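Local structure of protein 1d10 (Caenorhabditis elegans, 1T9F) at residues A[12-17]-A[50-55]; A[21-26]-A[44-49]; A[72-77]-A[116-121]; A[141-146]-A[170-175]. The protein is of unknown function but carries a signal sequence and three MIR repeats in a beta-trefoil, as in SDF2-like proteins. All coordinates share one frame; numbering follows the deposited sequence.

Interaction 1 (A[12-17]-A[50-55])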
loop_
_atom_site.group_PDB
_atom_site.type_symbol
_atom_site.label_atom_id
_atom_site.label_comp_id
_atom_site.label_asym_id
_atom_site.label_seq_id
_atom_site.Cartn_x
_atom_site.Cartn_y
_atom_site.Cartn_z
ATOM N N VAL A 12 2.441 -12.663 3.111
ATOM C CA VAL A 12 2.840 -11.493 3.889
ATOM C C VAL A 12 4.154 -11.010 3.314
ATOM O O VAL A 12 5.093 -11.794 3.176
ATOM C CB VAL A 12 3.070 -11.834 5.374
ATOM C CG1 VAL A 12 3.577 -10.610 6.110
ATOM C CG2 VAL A 12 1.784 -12.313 6.004
ATOM N N LEU A 13 4.234 -9.727 2.993
ATOM C CA LEU A 13 5.456 -9.198 2.409
ATOM C C LEU A 13 5.640 -7.700 2.606
ATOM O O LEU A 13 4.799 -7.036 3.209
ATOM C CB LEU A 13 5.477 -9.549 0.919
ATOM C CG LEU A 13 4.106 -9.472 0.248
ATOM C CD1 LEU A 13 3.724 -8.029 0.088
ATOM C CD2 LEU A 13 4.118 -10.169 -1.097
ATOM N N LYS A 14 6.761 -7.188 2.109
ATOM C CA LYS A 14 7.085 -5.770 2.195
ATOM C C LYS A 14 6.937 -5.148 0.814
ATOM O O LYS A 14 7.226 -5.795 -0.194
ATOM C CB LYS A 14 8.530 -5.577 2.663
ATOM C CG LYS A 14 8.847 -6.161 4.023
ATOM C CD LYS A 14 10.354 -6.326 4.176
ATOM C CE LYS A 14 10.713 -7.012 5.476
ATOM N NZ LYS A 14 12.085 -7.607 5.412
ATOM N N PHE A 15 6.482 -3.900 0.774
ATOM C CA PHE A 15 6.322 -3.167 -0.473
ATOM C C PHE A 15 7.405 -2.099 -0.508
ATOM O O PHE A 15 7.378 -1.148 0.275
ATOM C CB PHE A 15 4.938 -2.515 -0.552
ATOM C CG PHE A 15 3.817 -3.500 -0.764
ATOM C CD1 PHE A 15 3.356 -4.288 0.285
ATOM C CD2 PHE A 15 3.265 -3.679 -2.026
ATOM C CE1 PHE A 15 2.368 -5.243 0.076
ATOM C CE2 PHE A 15 2.277 -4.633 -2.249
ATOM C CZ PHE A 15 1.829 -5.417 -1.197
ATOM N N ILE A 16 8.357 -2.259 -1.421
ATOM C CA ILE A 16 9.471 -1.324 -1.538
ATOM C C ILE A 16 9.289 -0.341 -2.697
ATOM O O ILE A 16 8.977 -0.743 -3.820
ATOM C CB ILE A 16 10.796 -2.091 -1.748
ATOM C CG1 ILE A 16 11.025 -3.051 -0.576
ATOM C CG2 ILE A 16 11.965 -1.108 -1.891
ATOM C CD1 ILE A 16 12.281 -3.870 -0.713
ATOM N N ASN A 17 9.484 0.945 -2.436
ATOM C CA ASN A 17 9.339 1.911 -3.514
ATOM C C ASN A 17 10.551 1.798 -4.430
ATOM O O ASN A 17 11.695 2.001 -4.011
ATOM C CB ASN A 17 9.191 3.327 -2.962
ATOM C CG ASN A 17 8.828 4.325 -4.041
ATOM O OD1 ASN A 17 9.698 4.888 -4.693
ATOM N ND2 ASN A 17 7.535 4.537 -4.242
ATOM N N ASN A 50 6.647 -3.524 11.491
ATOM C CA ASN A 50 5.606 -2.576 11.126
ATOM C C ASN A 50 5.603 -2.294 9.621
ATOM O O ASN A 50 4.813 -1.479 9.153
ATOM C CB ASN A 50 5.771 -1.257 11.897
ATOM C CG ASN A 50 5.496 -1.413 13.389
ATOM O OD1 ASN A 50 4.418 -1.848 13.790
ATOM N ND2 ASN A 50 6.476 -1.069 14.211
ATOM N N SER A 51 6.487 -2.958 8.874
ATOM C CA SER A 51 6.550 -2.769 7.424
ATOM C C SER A 51 5.962 -3.969 6.699
ATOM O O SER A 51 6.055 -4.067 5.468
ATOM C CB SER A 51 7.995 -2.567 6.950
ATOM O OG SER A 51 8.532 -1.355 7.454
ATOM N N HIS A 52 5.377 -4.892 7.459
ATOM C CA HIS A 52 4.778 -6.075 6.855
ATOM C C HIS A 52 3.296 -5.900 6.601
ATOM O O HIS A 52 2.559 -5.390 7.460
ATOM C CB HIS A 52 5.014 -7.302 7.731
ATOM C CG HIS A 52 6.432 -7.772 7.708
ATOM N ND1 HIS A 52 7.432 -7.143 8.414
ATOM C CD2 HIS A 52 7.034 -8.747 6.989
ATOM C CE1 HIS A 52 8.591 -7.709 8.129
ATOM N NE2 HIS A 52 8.378 -8.684 7.265
ATOM N N TRP A 53 2.880 -6.322 5.407
ATOM C CA TRP A 53 1.492 -6.234 4.979
ATOM C C TRP A 53 1.010 -7.577 4.458
ATOM O O TRP A 53 1.777 -8.341 3.873
ATOM C CB TRP A 53 1.340 -5.200 3.865
ATOM C CG TRP A 53 1.796 -3.842 4.235
ATOM C CD1 TRP A 53 3.083 -3.388 4.270
ATOM C CD2 TRP A 53 0.969 -2.751 4.631
ATOM N NE1 TRP A 53 3.106 -2.071 4.667
ATOM C CE2 TRP A 53 1.820 -1.657 4.893
ATOM C CE3 TRP A 53 -0.418 -2.589 4.790
ATOM C CZ2 TRP A 53 1.335 -0.413 5.304
ATOM C CZ3 TRP A 53 -0.903 -1.354 5.199
ATOM C CH2 TRP A 53 -0.025 -0.280 5.450
ATOM N N GLN A 54 -0.269 -7.864 4.656
ATOM C CA GLN A 54 -0.822 -9.118 4.178
ATOM C C GLN A 54 -1.825 -8.885 3.070
ATOM O O GLN A 54 -2.751 -8.083 3.199
ATOM C CB GLN A 54 -1.490 -9.880 5.322
ATOM C CG GLN A 54 -2.061 -11.222 4.890
ATOM C CD GLN A 54 -2.431 -12.081 6.076
ATOM O OE1 GLN A 54 -2.912 -11.576 7.085
ATOM N NE2 GLN A 54 -2.217 -13.388 5.957
ATOM N N ILE A 55 -1.635 -9.594 1.969
ATOM C CA ILE A 55 -2.527 -9.474 0.831
ATOM C C ILE A 55 -3.838 -10.201 1.086
ATOM O O ILE A 55 -3.845 -11.390 1.409
ATOM C CB ILE A 55 -1.871 -10.045 -0.438
ATOM C CG1 ILE A 55 -0.577 -9.278 -0.727
ATOM C CG2 ILE A 55 -2.832 -9.935 -1.617
ATOM C CD1 ILE A 55 0.221 -9.857 -1.834
HETATM O O HOH W 1 6.691 -2.763 3.211
#
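L13 and W53 face each other as an antiparallel hydrogen-bonded pair. L13 N gives its proton to W53 O at 3.0 Å, and W53 N returns the bond to L13 O at the same length, both nearly straight. Beside this pair V12 meets Q54 without hydrogen bonds, its CG2 resting 4.1 Å from Q54 CB. The face carrying L13 and W53 is apolar: L13 CD2 touches I55 CD1 at 4.0 Å, and F15, its CG anti to the carbonyl carbon (chi1 -72°), swings its ring edge toward the indole face of W53 in an offset T-shaped stack, planes at 87°. K14 runs extended beside H52, bringing its CE to 3.4 Å from H52 NE2.

Past this pairing the chains diverge, and a water sits between them, accepting from F15 N at 2.7 Å and lying within hydrogen-bonding distance of S51 O. Farther out, the indole N-H of W53 bonds to L24 O, K14 NZ forms a salt bridge with D47, and L77 packs against F15, W53 and I55. These strands are neighbours in the six-stranded beta-trefoil barrel. Direct backbone bonds thus hold the strands, water takes over where they part, and the barrel side packs through apolar contacts.

Interaction 2 (A[21-26]-A[44-49])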
loop_
_atom_site.group_PDB
_atom_site.type_symbol
_atom_site.label_atom_id
_atom_site.label_comp_id
_atom_site.label_asym_id
_atom_site.label_seq_id
_atom_site.Cartn_x
_atom_site.Cartn_y
_atom_site.Cartn_z
ATOM N N GLY A 21 13.500 3.246 -2.608
ATOM C CA GLY A 21 13.983 2.139 -1.790
ATOM C C GLY A 21 13.321 2.011 -0.419
ATOM O O GLY A 21 13.593 1.062 0.316
ATOM N N SER A 22 12.453 2.958 -0.070
ATOM C CA SER A 22 11.758 2.933 1.218
ATOM C C SER A 22 10.635 1.885 1.230
ATOM O O SER A 22 10.079 1.551 0.182
ATOM C CB SER A 22 11.181 4.317 1.517
ATOM O OG SER A 22 10.369 4.769 0.449
ATOM N N ARG A 23 10.305 1.375 2.416
ATOM C CA ARG A 23 9.266 0.355 2.550
ATOM C C ARG A 23 7.950 0.913 3.061
ATOM O O ARG A 23 7.940 1.719 3.994
ATOM C CB ARG A 23 9.716 -0.755 3.502
ATOM C CG ARG A 23 10.829 -1.630 2.976
ATOM C CD ARG A 23 12.188 -1.012 3.221
ATOM N NE ARG A 23 13.244 -1.732 2.513
ATOM C CZ ARG A 23 13.567 -3.001 2.730
ATOM N NH1 ARG A 23 12.920 -3.711 3.647
ATOM N NH2 ARG A 23 14.540 -3.560 2.024
ATOM N N LEU A 24 6.847 0.476 2.453
ATOM C CA LEU A 24 5.513 0.926 2.871
ATOM C C LEU A 24 5.429 0.588 4.346
ATOM O O LEU A 24 5.822 -0.513 4.764
ATOM C CB LEU A 24 4.419 0.209 2.080
ATOM C CG LEU A 24 3.014 0.793 2.271
ATOM C CD1 LEU A 24 3.001 2.248 1.866
ATOM C CD2 LEU A 24 2.016 0.005 1.441
ATOM N N HIS A 25 4.870 1.500 5.133
ATOM C CA HIS A 25 4.900 1.313 6.578
ATOM C C HIS A 25 3.726 1.959 7.308
ATOM O O HIS A 25 3.090 2.895 6.804
ATOM C CB HIS A 25 6.233 1.935 7.034
ATOM C CG HIS A 25 6.555 1.782 8.491
ATOM N ND1 HIS A 25 6.153 2.695 9.441
ATOM C CD2 HIS A 25 7.336 0.884 9.140
ATOM C CE1 HIS A 25 6.674 2.369 10.612
ATOM N NE2 HIS A 25 7.396 1.275 10.455
ATOM N N SER A 26 3.421 1.437 8.486
ATOM C CA SER A 26 2.382 2.036 9.305
ATOM C C SER A 26 2.760 1.872 10.766
ATOM O O SER A 26 3.737 1.194 11.088
ATOM C CB SER A 26 1.016 1.437 9.029
ATOM O OG SER A 26 0.024 2.326 9.525
ATOM N N LYS A 44 13.004 4.256 5.343
ATOM C CA LYS A 44 14.324 3.877 4.860
ATOM C C LYS A 44 14.950 3.158 6.050
ATOM O O LYS A 44 15.970 3.574 6.592
ATOM C CB LYS A 44 15.119 5.132 4.474
ATOM C CG LYS A 44 16.617 4.929 4.269
ATOM C CD LYS A 44 16.936 3.789 3.313
ATOM C CE LYS A 44 18.448 3.601 3.180
ATOM N NZ LYS A 44 19.109 3.370 4.504
ATOM N N ASN A 45 14.293 2.080 6.465
ATOM C CA ASN A 45 14.719 1.274 7.601
ATOM C C ASN A 45 14.340 -0.179 7.352
ATOM O O ASN A 45 13.246 -0.622 7.712
ATOM C CB ASN A 45 14.041 1.778 8.880
ATOM C CG ASN A 45 13.893 0.694 9.929
ATOM O OD1 ASN A 45 14.873 0.075 10.340
ATOM N ND2 ASN A 45 12.660 0.457 10.364
ATOM N N SER A 46 15.262 -0.912 6.739
ATOM C CA SER A 46 15.059 -2.317 6.409
ATOM C C SER A 46 14.486 -3.173 7.537
ATOM O O SER A 46 14.481 -2.776 8.704
ATOM C CB SER A 46 16.379 -2.932 5.937
ATOM O OG SER A 46 16.219 -4.310 5.653
ATOM N N ASP A 47 14.005 -4.352 7.156
ATOM C CA ASP A 47 13.436 -5.331 8.076
ATOM C C ASP A 47 12.847 -4.751 9.368
ATOM O O ASP A 47 13.561 -4.549 10.355
ATOM C CB ASP A 47 14.504 -6.381 8.418
ATOM C CG ASP A 47 14.040 -7.805 8.143
ATOM O OD1 ASP A 47 14.838 -8.748 8.346
ATOM O OD2 ASP A 47 12.877 -7.985 7.723
ATOM N N ASP A 48 11.543 -4.487 9.349
ATOM C CA ASP A 48 10.824 -3.956 10.510
ATOM C C ASP A 48 9.415 -4.549 10.454
ATOM O O ASP A 48 8.752 -4.496 9.415
ATOM C CB ASP A 48 10.761 -2.421 10.458
ATOM C CG ASP A 48 10.063 -1.813 11.677
ATOM O OD1 ASP A 48 10.028 -0.568 11.787
ATOM O OD2 ASP A 48 9.547 -2.572 12.522
ATOM N N ILE A 49 8.974 -5.119 11.569
ATOM C CA ILE A 49 7.661 -5.744 11.644
ATOM C C ILE A 49 6.507 -4.821 11.236
ATOM O O ILE A 49 5.502 -5.284 10.698
ATOM C CB ILE A 49 7.403 -6.310 13.069
ATOM C CG1 ILE A 49 6.083 -7.091 13.095
ATOM C CG2 ILE A 49 7.380 -5.182 14.088
ATOM C CD1 ILE A 49 6.065 -8.309 12.181
HETATM O O HOH W 2 7.975 1.137 13.234
#
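Polar contact across this pair centres on H25 and D48. The imidazole NE2 of H25 reaches D48 OD1 at 3.5 Å, a weak hydrogen bond bent to 146° at the proton, in which the oxygen approaches the ring edge near its plane while the carboxylate is turned 55° from the imidazole. A water closes the triangle: it lies in the plane of the ring, 2.8 Å from H25 NE2, and donates to D48 OD1 at 3.0 Å. Both side chains reach toward each other with CG anti to the backbone N, and this extension lets them span backbones whose CA atoms are 8.8 Å apart. The other carboxylate oxygen, D48 OD2, accepts from N50 N, a second hold on the same group.

In the trefoil, strand 23-27 pairs with strand 38-43, and residues 44-49 belong to the irregular connection from that hairpin to barrel strand 53-57. The loop therefore passes over the strand without forming any beta bridge to it.

Van der Waals contact carries the other end. R23 is bent at chi2 (84°), which folds its guanidinium over the loop, where S46 CA sits over one face, toward the rim. D47 N lies 3.7 Å from R23 NH1, buried without a hydrogen-bond partner in the model. S22 CB touches the loop more lightly, 4.2 Å from K44 N.

Opposite charges also lie near each other without touching: D47 OD2 is 5.9 Å from R23 NH1, and its salt bridge is with K14 of strand 12-17. S46 and D47 are poorly ordered, so their positions are less certain than that of D48.

Interaction 3 (A[72-77]-A[116-121])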
loop_
_atom_site.group_PDB
_atom_site.type_symbol
_atom_site.label_atom_id
_atom_site.label_comp_id
_atom_site.label_asym_id
_atom_site.label_seq_id
_atom_site.Cartn_x
_atom_site.Cartn_y
_atom_site.Cartn_z
ATOM N N GLY A 72 -4.656 -6.683 -12.656
ATOM C CA GLY A 72 -5.942 -6.095 -12.947
ATOM C C GLY A 72 -6.938 -6.388 -11.838
ATOM O O GLY A 72 -7.939 -5.688 -11.694
ATOM N N ASP A 73 -6.681 -7.431 -11.057
ATOM C CA ASP A 73 -7.574 -7.770 -9.951
ATOM C C ASP A 73 -7.372 -6.808 -8.786
ATOM O O ASP A 73 -6.300 -6.224 -8.631
ATOM C CB ASP A 73 -7.322 -9.205 -9.473
ATOM C CG ASP A 73 -8.136 -10.231 -10.245
ATOM O OD1 ASP A 73 -7.978 -11.437 -9.963
ATOM O OD2 ASP A 73 -8.934 -9.835 -11.124
ATOM N N LYS A 74 -8.413 -6.635 -7.979
ATOM C CA LYS A 74 -8.338 -5.766 -6.816
ATOM C C LYS A 74 -7.924 -6.591 -5.604
ATOM O O LYS A 74 -8.187 -7.795 -5.541
ATOM C CB LYS A 74 -9.694 -5.098 -6.548
ATOM C CG LYS A 74 -10.039 -4.014 -7.559
ATOM C CD LYS A 74 -11.315 -3.277 -7.212
ATOM C CE LYS A 74 -12.540 -4.140 -7.437
ATOM N NZ LYS A 74 -13.782 -3.337 -7.273
ATOM N N ILE A 75 -7.238 -5.947 -4.668
ATOM C CA ILE A 75 -6.818 -6.599 -3.437
ATOM C C ILE A 75 -6.981 -5.598 -2.314
ATOM O O ILE A 75 -7.334 -4.446 -2.543
ATOM C CB ILE A 75 -5.330 -7.016 -3.446
ATOM C CG1 ILE A 75 -4.433 -5.780 -3.611
ATOM C CG2 ILE A 75 -5.086 -8.032 -4.535
ATOM C CD1 ILE A 75 -2.934 -6.068 -3.465
ATOM N N ARG A 76 -6.743 -6.068 -1.099
ATOM C CA ARG A 76 -6.768 -5.236 0.085
ATOM C C ARG A 76 -5.439 -5.555 0.761
ATOM O O ARG A 76 -4.925 -6.667 0.630
ATOM C CB ARG A 76 -7.944 -5.606 0.994
ATOM C CG ARG A 76 -9.271 -4.947 0.599
ATOM C CD ARG A 76 -10.378 -5.320 1.576
ATOM N NE ARG A 76 -10.631 -6.754 1.532
ATOM C CZ ARG A 76 -11.255 -7.445 2.480
ATOM N NH1 ARG A 76 -11.702 -6.835 3.568
ATOM N NH2 ARG A 76 -11.415 -8.758 2.343
ATOM N N LEU A 77 -4.865 -4.582 1.459
ATOM C CA LEU A 77 -3.594 -4.799 2.128
ATOM C C LEU A 77 -3.749 -4.542 3.620
ATOM O O LEU A 77 -4.025 -3.421 4.047
ATOM C CB LEU A 77 -2.513 -3.878 1.545
ATOM C CG LEU A 77 -1.986 -4.242 0.151
ATOM C CD1 LEU A 77 -1.015 -3.167 -0.341
ATOM C CD2 LEU A 77 -1.282 -5.602 0.213
ATOM N N ASP A 116 -10.087 -1.267 -1.288
ATOM C CA ASP A 116 -9.738 -1.952 -2.535
ATOM C C ASP A 116 -8.726 -1.225 -3.424
ATOM O O ASP A 116 -8.883 -0.045 -3.731
ATOM C CB ASP A 116 -10.995 -2.230 -3.378
ATOM C CG ASP A 116 -11.904 -3.294 -2.770
ATOM O OD1 ASP A 116 -11.420 -4.151 -1.994
ATOM O OD2 ASP A 116 -13.115 -3.279 -3.092
ATOM N N TRP A 117 -7.703 -1.957 -3.854
ATOM C CA TRP A 117 -6.668 -1.421 -4.732
ATOM C C TRP A 117 -6.480 -2.353 -5.931
ATOM O O TRP A 117 -6.375 -3.569 -5.766
ATOM C CB TRP A 117 -5.329 -1.301 -4.000
ATOM C CG TRP A 117 -5.356 -0.370 -2.827
ATOM C CD1 TRP A 117 -5.809 -0.652 -1.572
ATOM C CD2 TRP A 117 -4.919 0.994 -2.800
ATOM N NE1 TRP A 117 -5.680 0.449 -0.762
ATOM C CE2 TRP A 117 -5.139 1.475 -1.487
ATOM C CE3 TRP A 117 -4.366 1.856 -3.751
ATOM C CZ2 TRP A 117 -4.824 2.780 -1.104
ATOM C CZ3 TRP A 117 -4.049 3.161 -3.368
ATOM C CH2 TRP A 117 -4.281 3.608 -2.054
ATOM N N THR A 118 -6.443 -1.778 -7.128
ATOM C CA THR A 118 -6.252 -2.563 -8.338
ATOM C C THR A 118 -4.764 -2.760 -8.546
ATOM O O THR A 118 -3.994 -1.798 -8.505
ATOM C CB THR A 118 -6.825 -1.844 -9.570
ATOM O OG1 THR A 118 -8.224 -1.619 -9.382
ATOM C CG2 THR A 118 -6.623 -2.691 -10.823
ATOM N N VAL A 119 -4.349 -4.000 -8.750
ATOM C CA VAL A 119 -2.939 -4.277 -8.965
ATOM C C VAL A 119 -2.622 -4.044 -10.436
ATOM O O VAL A 119 -3.224 -4.657 -11.317
ATOM C CB VAL A 119 -2.575 -5.722 -8.599
ATOM C CG1 VAL A 119 -1.070 -5.910 -8.677
ATOM C CG2 VAL A 119 -3.072 -6.040 -7.191
ATOM N N ILE A 120 -1.686 -3.142 -10.694
ATOM C CA ILE A 120 -1.318 -2.834 -12.066
ATOM C C ILE A 120 0.024 -3.441 -12.439
ATOM O O ILE A 120 1.077 -2.842 -12.214
ATOM C CB ILE A 120 -1.273 -1.308 -12.302
ATOM C CG1 ILE A 120 -2.633 -0.700 -11.982
ATOM C CG2 ILE A 120 -0.912 -1.004 -13.758
ATOM C CD1 ILE A 120 -2.678 0.793 -12.129
ATOM N N CYS A 121 -0.020 -4.658 -12.968
ATOM C CA CYS A 121 1.183 -5.330 -13.422
ATOM C C CYS A 121 0.977 -5.800 -14.864
ATOM O O CYS A 121 -0.153 -5.843 -15.350
ATOM C CB CYS A 121 1.580 -6.502 -12.509
ATOM S SG CYS A 121 0.382 -7.733 -11.873
HETATM O O HOH W 3 -14.246 -2.001 -5.233
#
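I75 and W117 exchange two backbone hydrogen bonds: I75 N donates to W117 O, and W117 N to I75 O, each at 2.8 Å. Toward the start of strand 74-79 the pairing goes on, with V119 N giving a nearly straight bond (176°) to D73 O at 3.0 Å and G72 N reaching V119 O at 2.8 Å. Between these pairs K74 and T118 form a non-hydrogen-bonded pair; here K74 CA approaches W117 O at 3.1 Å in a CA-H...O contact, giving that carbonyl a second, weaker partner.

The two strands are neighbours in the barrel of the beta-trefoil, and both lie in the second MIR repeat. Just beyond them the disulfide C71-C121 ties the chains together covalently. On the face of I75 and W117, the isoleucine CG1 sits between its backbone N and carbonyl carbon (chi1 61°), placing CD1 3.7 Å from V119 CG2.

Among the side chains, D116 has separate partners for its two oxygens. A water accepts from K74 NZ and donates to D116 OD2 at 2.7 Å, bridging charges too distant for a salt bridge. D116 OD1 accepts instead from L59 N. R76 lies alongside D116, touching OD1 with its CG, but its guanidinium is turned 85° from the carboxylate and bonds elsewhere, to P57 O and S111 OG. The indole N-H of W117 is taken by L86 O.

Interaction 4 (A[141-146]-A[170-175])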
loop_
_atom_site.group_PDB
_atom_site.type_symbol
_atom_site.label_atom_id
_atom_site.label_comp_id
_atom_site.label_asym_id
_atom_site.label_seq_id
_atom_site.Cartn_x
_atom_site.Cartn_y
_atom_site.Cartn_z
ATOM N N SER A 141 -6.883 7.013 -7.649
ATOM C CA SER A 141 -5.575 7.567 -7.318
ATOM C C SER A 141 -4.536 6.473 -7.174
ATOM O O SER A 141 -4.829 5.381 -6.679
ATOM C CB SER A 141 -5.646 8.368 -6.018
ATOM O OG SER A 141 -6.687 9.328 -6.076
ATOM N N TYR A 142 -3.318 6.775 -7.611
ATOM C CA TYR A 142 -2.218 5.835 -7.536
ATOM C C TYR A 142 -1.501 5.985 -6.199
ATOM O O TYR A 142 -1.316 7.100 -5.701
ATOM C CB TYR A 142 -1.235 6.100 -8.669
ATOM C CG TYR A 142 -1.789 5.813 -10.045
ATOM C CD1 TYR A 142 -1.783 4.522 -10.563
ATOM C CD2 TYR A 142 -2.321 6.838 -10.835
ATOM C CE1 TYR A 142 -2.289 4.251 -11.833
ATOM C CE2 TYR A 142 -2.832 6.578 -12.110
ATOM C CZ TYR A 142 -2.812 5.281 -12.601
ATOM O OH TYR A 142 -3.322 5.006 -13.857
ATOM N N LEU A 143 -1.113 4.863 -5.607
ATOM C CA LEU A 143 -0.388 4.901 -4.340
ATOM C C LEU A 143 0.980 5.450 -4.730
ATOM O O LEU A 143 1.653 4.865 -5.576
ATOM C CB LEU A 143 -0.246 3.483 -3.772
ATOM C CG LEU A 143 0.535 3.341 -2.464
ATOM C CD1 LEU A 143 -0.246 3.987 -1.334
ATOM C CD2 LEU A 143 0.768 1.864 -2.178
ATOM N N SER A 144 1.388 6.569 -4.137
ATOM C CA SER A 144 2.673 7.164 -4.505
ATOM C C SER A 144 3.358 7.912 -3.378
ATOM O O SER A 144 2.708 8.393 -2.451
ATOM C CB SER A 144 2.487 8.159 -5.659
ATOM O OG SER A 144 1.714 7.624 -6.717
ATOM N N LEU A 145 4.681 8.000 -3.464
ATOM C CA LEU A 145 5.434 8.771 -2.489
ATOM C C LEU A 145 5.327 10.192 -3.047
ATOM O O LEU A 145 5.594 10.422 -4.232
ATOM C CB LEU A 145 6.901 8.328 -2.450
ATOM C CG LEU A 145 7.171 6.911 -1.934
ATOM C CD1 LEU A 145 8.674 6.703 -1.766
ATOM C CD2 LEU A 145 6.461 6.713 -0.602
ATOM N N SER A 146 4.902 11.129 -2.210
ATOM C CA SER A 146 4.748 12.520 -2.628
ATOM C C SER A 146 6.101 13.173 -2.847
ATOM O O SER A 146 6.210 14.162 -3.567
ATOM C CB SER A 146 3.995 13.310 -1.562
ATOM O OG SER A 146 4.806 13.468 -0.415
ATOM N N SER A 170 5.329 6.387 -8.004
ATOM C CA SER A 170 4.246 5.405 -8.133
ATOM C C SER A 170 4.667 3.952 -8.355
ATOM O O SER A 170 3.849 3.042 -8.225
ATOM C CB SER A 170 3.309 5.817 -9.273
ATOM O OG SER A 170 2.847 7.148 -9.104
ATOM N N ALA A 171 5.930 3.721 -8.687
ATOM C CA ALA A 171 6.392 2.360 -8.933
ATOM C C ALA A 171 6.809 1.632 -7.655
ATOM O O ALA A 171 7.609 2.140 -6.874
ATOM C CB ALA A 171 7.542 2.376 -9.919
ATOM N N TRP A 172 6.259 0.439 -7.450
ATOM C CA TRP A 172 6.588 -0.365 -6.277
ATOM C C TRP A 172 7.111 -1.734 -6.682
ATOM O O TRP A 172 6.896 -2.195 -7.808
ATOM C CB TRP A 172 5.356 -0.554 -5.376
ATOM C CG TRP A 172 4.776 0.740 -4.873
ATOM C CD1 TRP A 172 3.867 1.535 -5.511
ATOM C CD2 TRP A 172 5.100 1.402 -3.644
ATOM N NE1 TRP A 172 3.601 2.656 -4.754
ATOM C CE2 TRP A 172 4.349 2.599 -3.603
ATOM C CE3 TRP A 172 5.957 1.100 -2.573
ATOM C CZ2 TRP A 172 4.430 3.498 -2.534
ATOM C CZ3 TRP A 172 6.035 1.998 -1.507
ATOM C CH2 TRP A 172 5.275 3.183 -1.500
ATOM N N LYS A 173 7.776 -2.379 -5.735
ATOM C CA LYS A 173 8.355 -3.700 -5.917
ATOM C C LYS A 173 8.098 -4.498 -4.640
ATOM O O LYS A 173 8.198 -3.961 -3.537
ATOM C CB LYS A 173 9.858 -3.564 -6.160
ATOM C CG LYS A 173 10.621 -4.858 -6.137
ATOM C CD LYS A 173 12.129 -4.598 -6.150
ATOM C CE LYS A 173 12.545 -3.767 -4.939
ATOM N NZ LYS A 173 14.014 -3.561 -4.843
ATOM N N VAL A 174 7.770 -5.777 -4.791
ATOM C CA VAL A 174 7.490 -6.638 -3.651
ATOM C C VAL A 174 8.738 -7.384 -3.197
ATOM O O VAL A 174 9.652 -7.617 -3.983
ATOM C CB VAL A 174 6.381 -7.666 -4.000
ATOM C CG1 VAL A 174 6.390 -8.812 -3.014
ATOM C CG2 VAL A 174 5.024 -6.987 -3.977
ATOM N N ALA A 175 8.776 -7.744 -1.920
ATOM C CA ALA A 175 9.901 -8.484 -1.357
ATOM C C ALA A 175 9.395 -9.306 -0.177
ATOM O O ALA A 175 8.530 -8.862 0.585
ATOM C CB ALA A 175 10.998 -7.520 -0.901
HETATM O O HOH W 4 0.941 3.045 -7.616
#
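Three torsions bring strand 142-146 and the chain at 170-175 together. L143 holds CG opposite its backbone N (chi1 178°), which lays its branch across the indole of W172; W172 and S170 both have their gamma atoms opposite the carbonyl carbon, which carries the indole NE1 of W172 to L143 O and brings the hydroxyl of S170 to that of S144. The setting is the third MIR repeat of the beta-trefoil, where strand 142-146 belongs to the second sheet and strand 172-175 to the barrel. The two are not paired as strands, and side chains make the join.

The indole N-H of W172 points at L143 O with NE1 at 3.1 Å. The bond is almost perfectly straight at the proton (178°), and the oxygen lies in the ring plane; seen from the acceptor, however, the donor stands above the carbonyl plane, 59° out of it. L143 CD2 covers one face of the same ring toward the rim, and L145 CD2 touches W172 CH2 at 3.8 Å, so a polar edge and an apolar surface together fix the rotation of the indole. F132 and N17 pack against W172 from neighbouring barrel strands.

A short bond of 2.7 Å joins S144 OG to S170 OG, with the direction left open by the geometry. Each hydroxyl has a further partner: S170 OG is also bonded to T167 N, and S144 OG to T163 OG1 on the paired strand 158-163. These buried hydroxyls thus link the turn before strand 172-175 to the second sheet. A water lies between the same two backbones, 2.8 Å from L143 O and 3.0 Å from S170 O.

Overall arrangement
Interactions 1 and 3 are antiparallel strand pairs of the same barrel, joined where L77 packs on F15 and I55; interaction 1 is the more buried, whereas interaction 3 runs out to exposed residues and a water-bridged charge pair. Interaction 4 is also buried but relies on side chains to connect the barrel with the second sheet, and it meets interaction 1 through probable backbone hydrogen bonds between strands 12-17 and 172-175. Interaction 2 lies nearest the surface, a loop over a strand with weak and water-mediated polar contacts, tied to interaction 1 by the K14-D47 salt bridge. In interactions 1, 3 and 4 a tryptophan indole N-H meets a leucine carbonyl: L24, L86 and L143.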